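Local coordinates for protein phosphatase 2C (Toxoplasma gondii, PDB 3D8K) that probably removes phosphate from phosphoserine and phosphothreonine of other proteins, as a manganese-dependent serine/threonine phosphatase of the PP2C family, at residues C[108-113]-C[176-181]; C[122-127]-C[148-153]; C[163-168]-C[256-261]. All coordinates share one frame; numbering follows the deposited sequence.

Contacts 1 and 3 belong to the buried core, while contact 2 lies at the surface, its centre about 22 Å from the centre of the chain. Contact 1 crosses between two stacked sheets and consists of apolar side-chain packing. Contact 3 joins neighbouring strands within one of those sheets through backbone hydrogen bonds. The two meet in one sheet: 108-113 and 163-168 sit on adjacent strands, and Ile110 packs on Ile168. Contact 2 also pairs antiparallel strands, but in a small separate sheet, with two bonds where contact 3 has four. It leans on contact 3 through Arg126 and Gln127, which pack against Phe257, Phe258 and Tyr260.

Contact 1 (C[108-113]-C[176-181]); sequences LIIFVR and SRCVLK
Leu108 and Ser176, the latter just ahead of its strand, bring the two segments closest, their CA atoms 6.5 Å apart. The strand axes of 108-113 and 177-181 approach to 8.6 Å and run in roughly the same sense, at 30°, so the backbones are too far apart to pair and the space is bridged by side chains. From Ser176 onward the chains diverge, and the touching is confined to the first three residues of each segment. Leu108 does most of it with a single methyl. Its CG is swung opposite the backbone N (chi1 -157°) and the chain stays extended, which carries CD1 up to the start of the other strand. There CD1 rests 3.8 Å from Ser176 CB, 3.6 Å from Arg177 O and 3.8 Å from Cys178 CB. Ser176 thus meets the leucine with its methylene, the hydroxyl lying farther off. This is the interior of the PP2C beta-sandwich, two antiparallel sheets laid face to face: strand 106-115 lies within one, between 48-55 and 165-173, and 177-182 belongs to the other. Two residues along, the contact changes to sulfur against methyl. Cys178 SG, anti to its own N (chi1 -179°), points at Ile110, whose CD1 ends 3.6 Å from it, and Ile110 CG1 is the next atom behind. Ile265 on strand 264-268 continues the same layer, touching both Cys178 and Val112. Arg177, pointing out of the sandwich, lies instead over His279 and Ile282 of helix 279-288, the helix that flanks this sheet.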
loop_
_atom_site.group_PDB
_atom_site.type_symbol
_atom_site.label_atom_id
_atom_site.label_comp_id
_atom_site.label_asym_id
_atom_site.label_seq_id
_atom_site.Cartn_x
_atom_site.Cartn_y
_atom_site.Cartn_z
ATOM N N LEU C 108 32.309 -11.170 -3.063
ATOM C CA LEU C 108 32.177 -10.348 -4.245
ATOM C C LEU C 108 30.751 -9.829 -4.206
ATOM O O LEU C 108 29.791 -10.606 -4.249
ATOM C CB LEU C 108 32.400 -11.179 -5.496
ATOM C CG LEU C 108 32.830 -10.372 -6.719
ATOM C CD1 LEU C 108 32.704 -11.275 -7.939
ATOM C CD2 LEU C 108 31.975 -9.125 -6.898
ATOM N N ILE C 109 30.607 -8.517 -4.089
ATOM C CA ILE C 109 29.284 -7.928 -4.040
ATOM C C ILE C 109 29.065 -6.943 -5.168
ATOM O O ILE C 109 29.904 -6.093 -5.432
ATOM C CB ILE C 109 29.047 -7.216 -2.711
ATOM C CG1 ILE C 109 29.357 -8.170 -1.551
ATOM C CG2 ILE C 109 27.617 -6.724 -2.658
ATOM C CD1 ILE C 109 28.988 -7.639 -0.178
ATOM N N ILE C 110 27.930 -7.069 -5.841
ATOM C CA ILE C 110 27.620 -6.175 -6.930
ATOM C C ILE C 110 26.345 -5.381 -6.684
ATOM O O ILE C 110 25.288 -5.948 -6.453
ATOM C CB ILE C 110 27.466 -6.950 -8.243
ATOM C CG1 ILE C 110 28.673 -7.858 -8.456
ATOM C CG2 ILE C 110 27.363 -5.988 -9.393
ATOM C CD1 ILE C 110 28.497 -8.848 -9.579
ATOM N N PHE C 111 26.463 -4.061 -6.724
ATOM C CA PHE C 111 25.324 -3.174 -6.563
ATOM C C PHE C 111 25.022 -2.657 -7.958
ATOM O O PHE C 111 25.918 -2.151 -8.647
ATOM C CB PHE C 111 25.685 -1.997 -5.671
ATOM C CG PHE C 111 26.058 -2.392 -4.289
ATOM C CD1 PHE C 111 25.159 -2.232 -3.239
ATOM C CD2 PHE C 111 27.300 -2.958 -4.027
ATOM C CE1 PHE C 111 25.488 -2.629 -1.944
ATOM C CE2 PHE C 111 27.640 -3.356 -2.748
ATOM C CZ PHE C 111 26.731 -3.190 -1.701
ATOM N N VAL C 112 23.775 -2.789 -8.395
ATOM C CA VAL C 112 23.423 -2.296 -9.716
ATOM C C VAL C 112 22.233 -1.332 -9.689
ATOM O O VAL C 112 21.108 -1.714 -9.349
ATOM C CB VAL C 112 23.154 -3.473 -10.653
ATOM C CG1 VAL C 112 22.859 -2.968 -12.062
ATOM C CG2 VAL C 112 24.368 -4.385 -10.656
ATOM N N ARG C 113 22.497 -0.072 -10.030
ATOM C CA ARG C 113 21.461 0.960 -10.053
ATOM C C ARG C 113 21.295 1.465 -11.471
ATOM O O ARG C 113 22.259 1.549 -12.226
ATOM C CB ARG C 113 21.834 2.143 -9.132
ATOM C CG ARG C 113 20.784 3.278 -9.054
ATOM C CD ARG C 113 20.731 3.996 -7.670
ATOM N NE ARG C 113 19.381 3.978 -7.071
ATOM C CZ ARG C 113 19.107 3.948 -5.758
ATOM N NH1 ARG C 113 20.093 3.940 -4.855
ATOM N NH2 ARG C 113 17.837 3.882 -5.348
ATOM N N SER C 176 37.489 -14.042 -6.338
ATOM C CA SER C 176 36.402 -14.162 -7.304
ATOM C C SER C 176 36.607 -13.106 -8.375
ATOM O O SER C 176 37.348 -12.138 -8.170
ATOM C CB SER C 176 35.039 -13.982 -6.636
ATOM O OG SER C 176 34.679 -15.145 -5.908
ATOM N N ARG C 177 35.963 -13.296 -9.523
ATOM C CA ARG C 177 36.107 -12.359 -10.630
ATOM C C ARG C 177 34.767 -11.876 -11.147
ATOM O O ARG C 177 33.769 -12.591 -11.101
ATOM C CB ARG C 177 36.927 -13.002 -11.747
ATOM C CG ARG C 177 38.150 -13.716 -11.203
ATOM C CD ARG C 177 39.164 -14.079 -12.261
ATOM N NE ARG C 177 40.115 -12.996 -12.504
ATOM C CZ ARG C 177 41.360 -13.184 -12.942
ATOM N NH1 ARG C 177 41.801 -14.415 -13.178
ATOM N NH2 ARG C 177 42.166 -12.147 -13.145
ATOM N N CYS C 178 34.762 -10.645 -11.637
ATOM C CA CYS C 178 33.551 -10.018 -12.134
ATOM C C CYS C 178 33.868 -9.231 -13.407
ATOM O O CYS C 178 34.697 -8.326 -13.384
ATOM C CB CYS C 178 33.020 -9.092 -11.048
ATOM S SG CYS C 178 31.518 -8.244 -11.462
ATOM N N VAL C 179 33.219 -9.568 -14.518
ATOM C CA VAL C 179 33.502 -8.865 -15.766
ATOM C C VAL C 179 32.290 -8.234 -16.439
ATOM O O VAL C 179 31.167 -8.722 -16.314
ATOM C CB VAL C 179 34.184 -9.793 -16.788
ATOM C CG1 VAL C 179 35.262 -10.597 -16.104
ATOM C CG2 VAL C 179 33.166 -10.696 -17.438
ATOM N N LEU C 180 32.533 -7.144 -17.159
ATOM C CA LEU C 180 31.466 -6.435 -17.854
ATOM C C LEU C 180 31.516 -6.750 -19.342
ATOM O O LEU C 180 32.567 -6.617 -19.973
ATOM C CB LEU C 180 31.617 -4.921 -17.664
ATOM C CG LEU C 180 30.377 -4.008 -17.657
ATOM C CD1 LEU C 180 30.677 -2.723 -18.418
ATOM C CD2 LEU C 180 29.188 -4.715 -18.276
ATOM N N LYS C 181 30.389 -7.178 -19.900
ATOM C CA LYS C 181 30.324 -7.476 -21.329
ATOM C C LYS C 181 29.605 -6.349 -22.034
ATOM O O LYS C 181 28.609 -5.818 -21.538
ATOM C CB LYS C 181 29.549 -8.768 -21.621
ATOM C CG LYS C 181 30.330 -10.052 -21.484
ATOM C CD LYS C 181 29.498 -11.243 -21.952
ATOM C CE LYS C 181 29.335 -11.269 -23.463
ATOM N NZ LYS C 181 30.646 -11.216 -24.180
#

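Contact 2 (C[122-127]-C[148-153]); sequences RVVGRQ and MPVVAM
Val123 and Val151 hold the two strands together as an antiparallel hydrogen-bonded pair. Val123 N gives a bond to Val151 O of 2.8 Å, nearly straight and in the carbonyl plane; Val151 N returns one of 2.9 Å to Val123 O, reaching it tilted by 27° from that plane. The strand axes close to 4.5 Å, with 135° between their N-to-C directions. On the face of Val123, which is buried, its CG2 sits against the base of Met153, 4.1 Å from CB. On the other face Val124 lies between neighbours: CG2 packs obliquely on Val150, and CG1, anti to the backbone N (chi1 179°), turns to Met148 and comes within 3.7 Å of its backbone O.

The second strand is looser, Val150 and Val151 both being exposed to solvent. Arg122 offers only its CB to Val150 CG1, at 4.2 Å, while the guanidinium leads off elsewhere. Met148, an exposed selenomethionine, is poorly ordered, and the place of its end near Gly125 is uncertain. The turn at Gly125 and Arg126, both with positive phi, joins 120-124 to 127-129 as a beta hairpin. Strand 120-124 is the middle one of three, with 127-129 on one edge and 150-154 on the other; Val123 reaches across to Ile128 and to Phe258 of strand 253-259, and Arg122 packs on Gly132 of the second subunit.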
loop_
_atom_site.group_PDB
_atom_site.type_symbol
_atom_site.label_atom_id
_atom_site.label_comp_id
_atom_site.label_asym_id
_atom_site.label_seq_id
_atom_site.Cartn_x
_atom_site.Cartn_y
_atom_site.Cartn_z
ATOM N N ARG C 122 33.898 11.818 -13.892
ATOM C CA ARG C 122 35.218 11.814 -14.491
ATOM C C ARG C 122 35.433 10.336 -14.700
ATOM O O ARG C 122 35.288 9.553 -13.775
ATOM C CB ARG C 122 36.235 12.432 -13.539
ATOM C CG ARG C 122 35.833 13.842 -13.139
ATOM C CD ARG C 122 36.886 14.534 -12.303
ATOM N NE ARG C 122 36.299 15.242 -11.169
ATOM C CZ ARG C 122 35.788 14.647 -10.093
ATOM N NH1 ARG C 122 35.787 13.318 -9.993
ATOM N NH2 ARG C 122 35.283 15.383 -9.110
ATOM N N VAL C 123 35.761 9.957 -15.928
ATOM C CA VAL C 123 35.898 8.549 -16.262
ATOM C C VAL C 123 37.130 8.097 -17.031
ATOM O O VAL C 123 37.622 8.788 -17.923
ATOM C CB VAL C 123 34.664 8.082 -17.078
ATOM C CG1 VAL C 123 34.764 6.599 -17.392
ATOM C CG2 VAL C 123 33.396 8.395 -16.317
ATOM N N VAL C 124 37.593 6.902 -16.674
ATOM C CA VAL C 124 38.714 6.251 -17.325
ATOM C C VAL C 124 38.110 5.067 -18.064
ATOM O O VAL C 124 37.865 4.004 -17.470
ATOM C CB VAL C 124 39.750 5.683 -16.331
ATOM C CG1 VAL C 124 40.871 4.993 -17.099
ATOM C CG2 VAL C 124 40.310 6.780 -15.472
ATOM N N GLY C 125 37.873 5.267 -19.355
ATOM C CA GLY C 125 37.314 4.221 -20.188
ATOM C C GLY C 125 36.393 3.258 -19.472
ATOM O O GLY C 125 36.770 2.107 -19.203
ATOM N N ARG C 126 35.197 3.740 -19.150
ATOM C CA ARG C 126 34.162 2.943 -18.484
ATOM C C ARG C 126 34.181 2.967 -16.963
ATOM O O ARG C 126 33.135 2.886 -16.337
ATOM C CB ARG C 126 34.189 1.484 -18.971
ATOM C CG ARG C 126 32.856 0.952 -19.492
ATOM C CD ARG C 126 32.316 1.795 -20.631
ATOM N NE ARG C 126 31.023 1.309 -21.108
ATOM C CZ ARG C 126 30.866 0.462 -22.119
ATOM N NH1 ARG C 126 31.921 0.004 -22.772
ATOM N NH2 ARG C 126 29.654 0.071 -22.473
ATOM N N GLN C 127 35.350 3.083 -16.353
ATOM C CA GLN C 127 35.393 3.116 -14.901
ATOM C C GLN C 127 35.136 4.526 -14.448
ATOM O O GLN C 127 35.652 5.464 -15.015
ATOM C CB GLN C 127 36.750 2.669 -14.369
ATOM C CG GLN C 127 36.681 2.138 -12.925
ATOM C CD GLN C 127 37.998 1.541 -12.424
ATOM O OE1 GLN C 127 38.797 0.995 -13.198
ATOM N NE2 GLN C 127 38.212 1.620 -11.121
HETATM N N MSE C 148 44.688 4.599 -20.280
HETATM C CA MSE C 148 43.727 5.462 -20.955
HETATM C C MSE C 148 43.583 6.696 -20.067
HETATM O O MSE C 148 43.717 6.612 -18.848
HETATM C CB MSE C 148 42.383 4.753 -21.154
HETATM C CG MSE C 148 42.381 3.734 -22.306
HETATM SE SE MSE C 148 40.586 3.104 -22.792
HETATM C CE MSE C 148 40.852 2.811 -24.692
ATOM N N PRO C 149 43.326 7.861 -20.669
ATOM C CA PRO C 149 43.177 9.123 -19.936
ATOM C C PRO C 149 41.873 9.279 -19.162
ATOM O O PRO C 149 40.912 8.539 -19.381
ATOM C CB PRO C 149 43.303 10.164 -21.038
ATOM C CG PRO C 149 42.582 9.476 -22.183
ATOM C CD PRO C 149 43.140 8.068 -22.117
ATOM N N VAL C 150 41.857 10.252 -18.258
ATOM C CA VAL C 150 40.675 10.547 -17.466
ATOM C C VAL C 150 39.919 11.646 -18.186
ATOM O O VAL C 150 40.419 12.756 -18.348
ATOM C CB VAL C 150 41.045 11.027 -16.047
ATOM C CG1 VAL C 150 39.916 11.846 -15.450
ATOM C CG2 VAL C 150 41.312 9.833 -15.164
ATOM N N VAL C 151 38.707 11.338 -18.622
ATOM C CA VAL C 151 37.912 12.318 -19.339
ATOM C C VAL C 151 36.713 12.803 -18.561
ATOM O O VAL C 151 36.153 12.076 -17.746
ATOM C CB VAL C 151 37.412 11.753 -20.684
ATOM C CG1 VAL C 151 36.937 10.321 -20.510
ATOM C CG2 VAL C 151 36.272 12.613 -21.211
ATOM N N ALA C 152 36.333 14.048 -18.823
ATOM C CA ALA C 152 35.167 14.641 -18.191
ATOM C C ALA C 152 33.983 14.245 -19.085
ATOM O O ALA C 152 33.680 14.913 -20.077
ATOM C CB ALA C 152 35.319 16.155 -18.126
HETATM N N MSE C 153 33.349 13.133 -18.724
HETATM C CA MSE C 153 32.218 12.568 -19.454
HETATM C C MSE C 153 30.897 13.220 -19.085
HETATM O O MSE C 153 30.543 13.297 -17.915
HETATM C CB MSE C 153 32.152 11.061 -19.180
HETATM C CG MSE C 153 30.892 10.370 -19.634
HETATM SE SE MSE C 153 30.660 10.356 -21.542
HETATM C CE MSE C 153 31.825 8.869 -21.939
#

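Contact 3 (C[163-168]-C[256-261]); sequences KGIYTI and TFFAYP
Ile168 N donates to Phe257 O at 2.6 Å, with the carbonyl aimed almost straight at the donor. The pair closes with Phe257 N to Ile168 O, 2.9 Å. Two residues away Tyr166 and Ala259 repeat the pattern: Tyr166 N meets Ala259 O at 2.7 Å, while the return bond from Ala259 N is more bent, 143° at the hydrogen. Thr167 and Phe258 form the non-hydrogen-bonded pair between them. Strand 253-259 is thereby fastened along 165-173 as an edge strand of its six-stranded sheet within this chain.

The two faces differ. Towards the sandwich interior, Ile168 places CD1 on Ala259 CB, 4.1 Å away. The Tyr166 ring lies with its edge to the other strand, Ala259 O and Pro261 CA near its plane and CE2 4.0 Å from Pro261 CG. On the opposite face, Ile165 holds CG1 between its N and carbonyl carbon (chi1 59°), which sends CD1 to Phe258 CB, 4.1 Å off, and leaves CG2 beside Tyr260 CD1. Phe258 meets Phe155 edge-to-face. With the backbone polar groups of these two pairs bonded to each other, the side chains on both faces are left mostly to apolar packing, and the hydroxyls bond elsewhere in the chain: Tyr166 OH to Pro324 O, Thr167 OG1 to Glu115 OE1 and Tyr260 OH to Asp158 OD2.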
loop_
_atom_site.group_PDB
_atom_site.type_symbol
_atom_site.label_atom_id
_atom_site.label_comp_id
_atom_site.label_asym_id
_atom_site.label_seq_id
_atom_site.Cartn_x
_atom_site.Cartn_y
_atom_site.Cartn_z
ATOM N N LYS C 163 18.510 6.661 -23.100
ATOM C CA LYS C 163 17.480 5.945 -22.372
ATOM C C LYS C 163 18.074 5.457 -21.054
ATOM O O LYS C 163 17.578 4.504 -20.447
ATOM C CB LYS C 163 16.961 4.757 -23.191
ATOM C CG LYS C 163 15.943 5.127 -24.273
ATOM C CD LYS C 163 15.551 3.909 -25.118
ATOM C CE LYS C 163 14.324 4.167 -26.013
ATOM N NZ LYS C 163 13.017 4.053 -25.293
ATOM N N GLY C 164 19.156 6.109 -20.632
ATOM C CA GLY C 164 19.783 5.772 -19.368
ATOM C C GLY C 164 20.973 4.837 -19.378
ATOM O O GLY C 164 21.320 4.247 -20.395
ATOM N N ILE C 165 21.598 4.711 -18.211
ATOM C CA ILE C 165 22.760 3.851 -18.021
ATOM C C ILE C 165 22.615 3.111 -16.710
ATOM O O ILE C 165 21.760 3.441 -15.892
ATOM C CB ILE C 165 24.069 4.660 -17.948
ATOM C CG1 ILE C 165 24.006 5.652 -16.785
ATOM C CG2 ILE C 165 24.309 5.383 -19.260
ATOM C CD1 ILE C 165 25.270 6.469 -16.614
ATOM N N TYR C 166 23.458 2.109 -16.513
ATOM C CA TYR C 166 23.440 1.327 -15.290
ATOM C C TYR C 166 24.727 1.574 -14.513
ATOM O O TYR C 166 25.825 1.390 -15.042
ATOM C CB TYR C 166 23.312 -0.156 -15.623
ATOM C CG TYR C 166 21.939 -0.560 -16.105
ATOM C CD1 TYR C 166 20.949 -0.949 -15.204
ATOM C CD2 TYR C 166 21.636 -0.585 -17.466
ATOM C CE1 TYR C 166 19.696 -1.363 -15.647
ATOM C CE2 TYR C 166 20.386 -0.996 -17.917
ATOM C CZ TYR C 166 19.423 -1.389 -17.006
ATOM O OH TYR C 166 18.198 -1.836 -17.450
ATOM N N THR C 167 24.595 2.019 -13.266
ATOM C CA THR C 167 25.768 2.250 -12.438
ATOM C C THR C 167 26.113 0.978 -11.690
ATOM O O THR C 167 25.275 0.405 -11.005
ATOM C CB THR C 167 25.542 3.359 -11.425
ATOM O OG1 THR C 167 25.539 4.618 -12.100
ATOM C CG2 THR C 167 26.640 3.366 -10.401
ATOM N N ILE C 168 27.351 0.536 -11.831
ATOM C CA ILE C 168 27.783 -0.668 -11.163
ATOM C C ILE C 168 28.839 -0.426 -10.108
ATOM O O ILE C 168 29.841 0.240 -10.342
ATOM C CB ILE C 168 28.349 -1.672 -12.153
ATOM C CG1 ILE C 168 27.248 -2.127 -13.112
ATOM C CG2 ILE C 168 28.959 -2.845 -11.402
ATOM C CD1 ILE C 168 27.770 -2.916 -14.297
ATOM N N THR C 256 33.829 1.345 -9.358
ATOM C CA THR C 256 32.557 1.801 -9.919
ATOM C C THR C 256 32.670 1.953 -11.433
ATOM O O THR C 256 33.675 2.449 -11.934
ATOM C CB THR C 256 32.129 3.149 -9.328
ATOM O OG1 THR C 256 32.212 3.094 -7.902
ATOM C CG2 THR C 256 30.695 3.460 -9.713
ATOM N N PHE C 257 31.641 1.511 -12.153
ATOM C CA PHE C 257 31.595 1.575 -13.614
ATOM C C PHE C 257 30.158 1.828 -14.071
ATOM O O PHE C 257 29.212 1.595 -13.329
ATOM C CB PHE C 257 31.996 0.239 -14.250
ATOM C CG PHE C 257 33.410 -0.206 -13.974
ATOM C CD1 PHE C 257 33.824 -0.535 -12.684
ATOM C CD2 PHE C 257 34.310 -0.376 -15.030
ATOM C CE1 PHE C 257 35.098 -1.026 -12.451
ATOM C CE2 PHE C 257 35.587 -0.870 -14.798
ATOM C CZ PHE C 257 35.980 -1.196 -13.506
ATOM N N PHE C 258 29.990 2.295 -15.301
ATOM C CA PHE C 258 28.648 2.485 -15.834
ATOM C C PHE C 258 28.546 1.545 -17.021
ATOM O O PHE C 258 29.553 1.198 -17.626
ATOM C CB PHE C 258 28.405 3.921 -16.287
ATOM C CG PHE C 258 29.212 4.323 -17.466
ATOM C CD1 PHE C 258 30.580 4.513 -17.356
ATOM C CD2 PHE C 258 28.608 4.497 -18.699
ATOM C CE1 PHE C 258 31.339 4.870 -18.460
ATOM C CE2 PHE C 258 29.356 4.853 -19.816
ATOM C CZ PHE C 258 30.731 5.042 -19.694
ATOM N N ALA C 259 27.335 1.113 -17.333
ATOM C CA ALA C 259 27.114 0.207 -18.443
ATOM C C ALA C 259 25.899 0.679 -19.182
ATOM O O ALA C 259 24.943 1.154 -18.582
ATOM C CB ALA C 259 26.878 -1.187 -17.947
ATOM N N TYR C 260 25.940 0.536 -20.497
ATOM C CA TYR C 260 24.841 0.955 -21.343
ATOM C C TYR C 260 23.829 -0.172 -21.389
ATOM O O TYR C 260 24.181 -1.320 -21.136
ATOM C CB TYR C 260 25.375 1.247 -22.749
ATOM C CG TYR C 260 26.278 2.466 -22.860
ATOM C CD1 TYR C 260 25.792 3.737 -22.582
ATOM C CD2 TYR C 260 27.607 2.351 -23.294
ATOM C CE1 TYR C 260 26.594 4.869 -22.732
ATOM C CE2 TYR C 260 28.421 3.477 -23.454
ATOM C CZ TYR C 260 27.906 4.741 -23.171
ATOM O OH TYR C 260 28.683 5.889 -23.343
ATOM N N PRO C 261 22.547 0.138 -21.663
ATOM C CA PRO C 261 21.543 -0.929 -21.735
ATOM C C PRO C 261 21.987 -1.841 -22.873
ATOM O O PRO C 261 22.498 -1.367 -23.890
ATOM C CB PRO C 261 20.266 -0.176 -22.053
ATOM C CG PRO C 261 20.451 1.086 -21.323
ATOM C CD PRO C 261 21.892 1.454 -21.617
#